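Local coordinates for conserved domain protein (Streptococcus pneumoniae, PDB 2I7R) that is of unknown function but belongs to the glyoxalase/bleomycin resistance protein/dioxygenase superfamily and assembles from two copies of its chain, at residues Glu24-Lys29 with Leu110-Tyr115. Sequence-based numbering, arbitrary orientation.
Sequences EHILDK and LVLDFY
I26 meets the F114 ring at its edge. Its methyl CG2 lies in the ring plane, and I26 CG2 to F114 CZ is 3.8 Å. The two side chains cross at about a right angle. The same ring carbon approaches the backbone, with F114 CZ 3.7 Å from I26 O. L112 brings one of its methyls, CD2, to the helix residues. L112 CD2 sits 4.1 Å from L27 CD2 and 4.2 Å from I26 CG2, so one leucine methyl touches both. L27 CD2 also reaches F114 CE1, at 4.3 Å and obliquely to the ring.

I26 CG2 stands anti to the backbone N, and CG1 takes the place beside that N (chi1 -70°). This sends CG2 toward the strand. All four touching residues are buried, and their side-chain contacts are apolar, between methyls and a ring.

The chain shows the paired beta-alpha-beta-beta-beta modules of the glyoxalase fold. The last turn of helix 16-27 packs here on strand 111-116. The helix ends at L27, and D28 follows with positive phi.

Further out, I26 O accepts a hydrogen bond from R80 NH2, on helix 74-84, and P107 touches the I26 side chain. L27 rests on I69 of strand 65-70, on F41 and I43 of strand 38-43, and on M4 of the second subunit. F114 packs on V104 and V71, while its backbone pairs with L102.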
loop_
_atom_site.group_PDB
_atom_site.type_symbol
_atom_site.label_atom_id
_atom_site.label_comp_id
_atom_site.label_asym_id
_atom_site.label_seq_id
_atom_site.Cartn_x
_atom_site.Cartn_y
_atom_site.Cartn_z
ATOM N N GLU A 24 0.902 -3.263 -15.849
ATOM C CA GLU A 24 1.553 -4.431 -16.485
ATOM C C GLU A 24 2.862 -4.112 -17.229
ATOM O O GLU A 24 3.818 -4.869 -17.122
ATOM C CB GLU A 24 0.583 -5.161 -17.420
ATOM C CG GLU A 24 -0.721 -5.535 -16.742
ATOM C CD GLU A 24 -1.681 -6.316 -17.629
ATOM O OE1 GLU A 24 -1.899 -5.936 -18.805
ATOM O OE2 GLU A 24 -2.234 -7.314 -17.120
ATOM N N HIS A 25 2.905 -3.006 -17.986
ATOM C CA HIS A 25 4.148 -2.609 -18.653
ATOM C C HIS A 25 5.196 -2.215 -17.619
ATOM O O HIS A 25 6.352 -2.630 -17.707
ATOM C CB HIS A 25 3.931 -1.470 -19.648
ATOM C CG HIS A 25 3.092 -1.848 -20.819
ATOM N ND1 HIS A 25 1.820 -1.358 -21.010
ATOM C CD2 HIS A 25 3.336 -2.680 -21.857
ATOM C CE1 HIS A 25 1.316 -1.869 -22.121
ATOM N NE2 HIS A 25 2.220 -2.669 -22.657
ATOM N N ILE A 26 4.788 -1.442 -16.616
ATOM C CA ILE A 26 5.747 -1.030 -15.596
ATOM C C ILE A 26 6.314 -2.213 -14.801
ATOM O O ILE A 26 7.507 -2.258 -14.524
ATOM C CB ILE A 26 5.135 -0.016 -14.656
ATOM C CG1 ILE A 26 4.943 1.310 -15.400
ATOM C CG2 ILE A 26 6.018 0.134 -13.383
ATOM C CD1 ILE A 26 3.931 2.197 -14.783
ATOM N N LEU A 27 5.458 -3.161 -14.439
ATOM C CA LEU A 27 5.852 -4.272 -13.606
ATOM C C LEU A 27 6.421 -5.408 -14.449
ATOM O O LEU A 27 7.064 -6.331 -13.924
ATOM C CB LEU A 27 4.648 -4.784 -12.824
ATOM C CG LEU A 27 4.088 -3.918 -11.689
ATOM C CD1 LEU A 27 2.748 -4.497 -11.216
ATOM C CD2 LEU A 27 5.138 -3.778 -10.548
ATOM N N ASP A 28 6.162 -5.335 -15.760
ATOM C CA ASP A 28 6.584 -6.357 -16.704
ATOM C C ASP A 28 5.960 -7.700 -16.320
ATOM O O ASP A 28 6.593 -8.744 -16.444
ATOM C CB ASP A 28 8.112 -6.473 -16.722
ATOM C CG ASP A 28 8.614 -7.292 -17.860
ATOM O OD1 ASP A 28 7.948 -7.333 -18.901
ATOM O OD2 ASP A 28 9.689 -7.890 -17.710
ATOM N N LYS A 29 4.728 -7.663 -15.832
ATOM C CA LYS A 29 3.955 -8.903 -15.658
ATOM C C LYS A 29 2.495 -8.593 -15.810
ATOM O O LYS A 29 2.051 -7.468 -15.501
ATOM C CB LYS A 29 4.230 -9.604 -14.311
ATOM C CG LYS A 29 3.615 -8.959 -13.111
ATOM C CD LYS A 29 4.119 -9.631 -11.840
ATOM C CE LYS A 29 3.515 -11.002 -11.637
ATOM N NZ LYS A 29 4.316 -11.746 -10.613
ATOM N N LEU A 110 0.176 7.028 -8.860
ATOM C CA LEU A 110 1.010 6.065 -8.085
ATOM C C LEU A 110 2.463 6.324 -8.385
ATOM O O LEU A 110 2.776 6.710 -9.507
ATOM C CB LEU A 110 0.729 4.606 -8.421
ATOM C CG LEU A 110 -0.714 4.171 -8.158
ATOM C CD1 LEU A 110 -1.048 2.956 -8.947
ATOM C CD2 LEU A 110 -0.912 4.006 -6.693
ATOM N N VAL A 111 3.309 6.096 -7.384
ATOM C CA VAL A 111 4.765 6.180 -7.481
ATOM C C VAL A 111 5.339 4.828 -7.018
ATOM O O VAL A 111 4.939 4.266 -5.989
ATOM C CB VAL A 111 5.353 7.336 -6.583
ATOM C CG1 VAL A 111 6.909 7.309 -6.572
ATOM C CG2 VAL A 111 4.774 8.771 -6.974
ATOM N N LEU A 112 6.266 4.304 -7.792
ATOM C CA LEU A 112 6.811 2.981 -7.499
ATOM C C LEU A 112 8.302 3.128 -7.267
ATOM O O LEU A 112 8.961 3.943 -7.931
ATOM C CB LEU A 112 6.516 1.970 -8.623
ATOM C CG LEU A 112 5.036 1.502 -8.674
ATOM C CD1 LEU A 112 4.169 2.529 -9.366
ATOM C CD2 LEU A 112 4.882 0.130 -9.377
ATOM N N ASP A 113 8.813 2.348 -6.319
ATOM C CA ASP A 113 10.260 2.247 -6.102
ATOM C C ASP A 113 10.686 0.811 -6.331
ATOM O O ASP A 113 10.185 -0.097 -5.677
ATOM C CB ASP A 113 10.609 2.700 -4.677
ATOM C CG ASP A 113 12.081 2.520 -4.329
ATOM O OD1 ASP A 113 12.929 2.614 -5.228
ATOM O OD2 ASP A 113 12.383 2.290 -3.150
ATOM N N PHE A 114 11.568 0.605 -7.306
ATOM C CA PHE A 114 12.259 -0.670 -7.468
ATOM C C PHE A 114 13.619 -0.558 -6.746
ATOM O O PHE A 114 14.458 0.255 -7.129
ATOM C CB PHE A 114 12.425 -0.999 -8.955
ATOM C CG PHE A 114 11.113 -1.109 -9.704
ATOM C CD1 PHE A 114 10.465 -2.333 -9.813
ATOM C CD2 PHE A 114 10.525 0.013 -10.281
ATOM C CE1 PHE A 114 9.254 -2.445 -10.519
ATOM C CE2 PHE A 114 9.310 -0.081 -10.991
ATOM C CZ PHE A 114 8.669 -1.303 -11.106
ATOM N N TYR A 115 13.816 -1.358 -5.696
ATOM C CA TYR A 115 14.981 -1.199 -4.835
ATOM C C TYR A 115 15.637 -2.542 -4.451
ATOM O O TYR A 115 15.032 -3.589 -4.580
ATOM C CB TYR A 115 14.634 -0.368 -3.563
ATOM C CG TYR A 115 13.946 -1.173 -2.463
ATOM C CD1 TYR A 115 14.628 -1.549 -1.307
ATOM C CD2 TYR A 115 12.618 -1.576 -2.607
ATOM C CE1 TYR A 115 13.987 -2.305 -0.310
ATOM C CE2 TYR A 115 11.978 -2.299 -1.634
ATOM C CZ TYR A 115 12.663 -2.664 -0.487
ATOM O OH TYR A 115 11.993 -3.413 0.444
#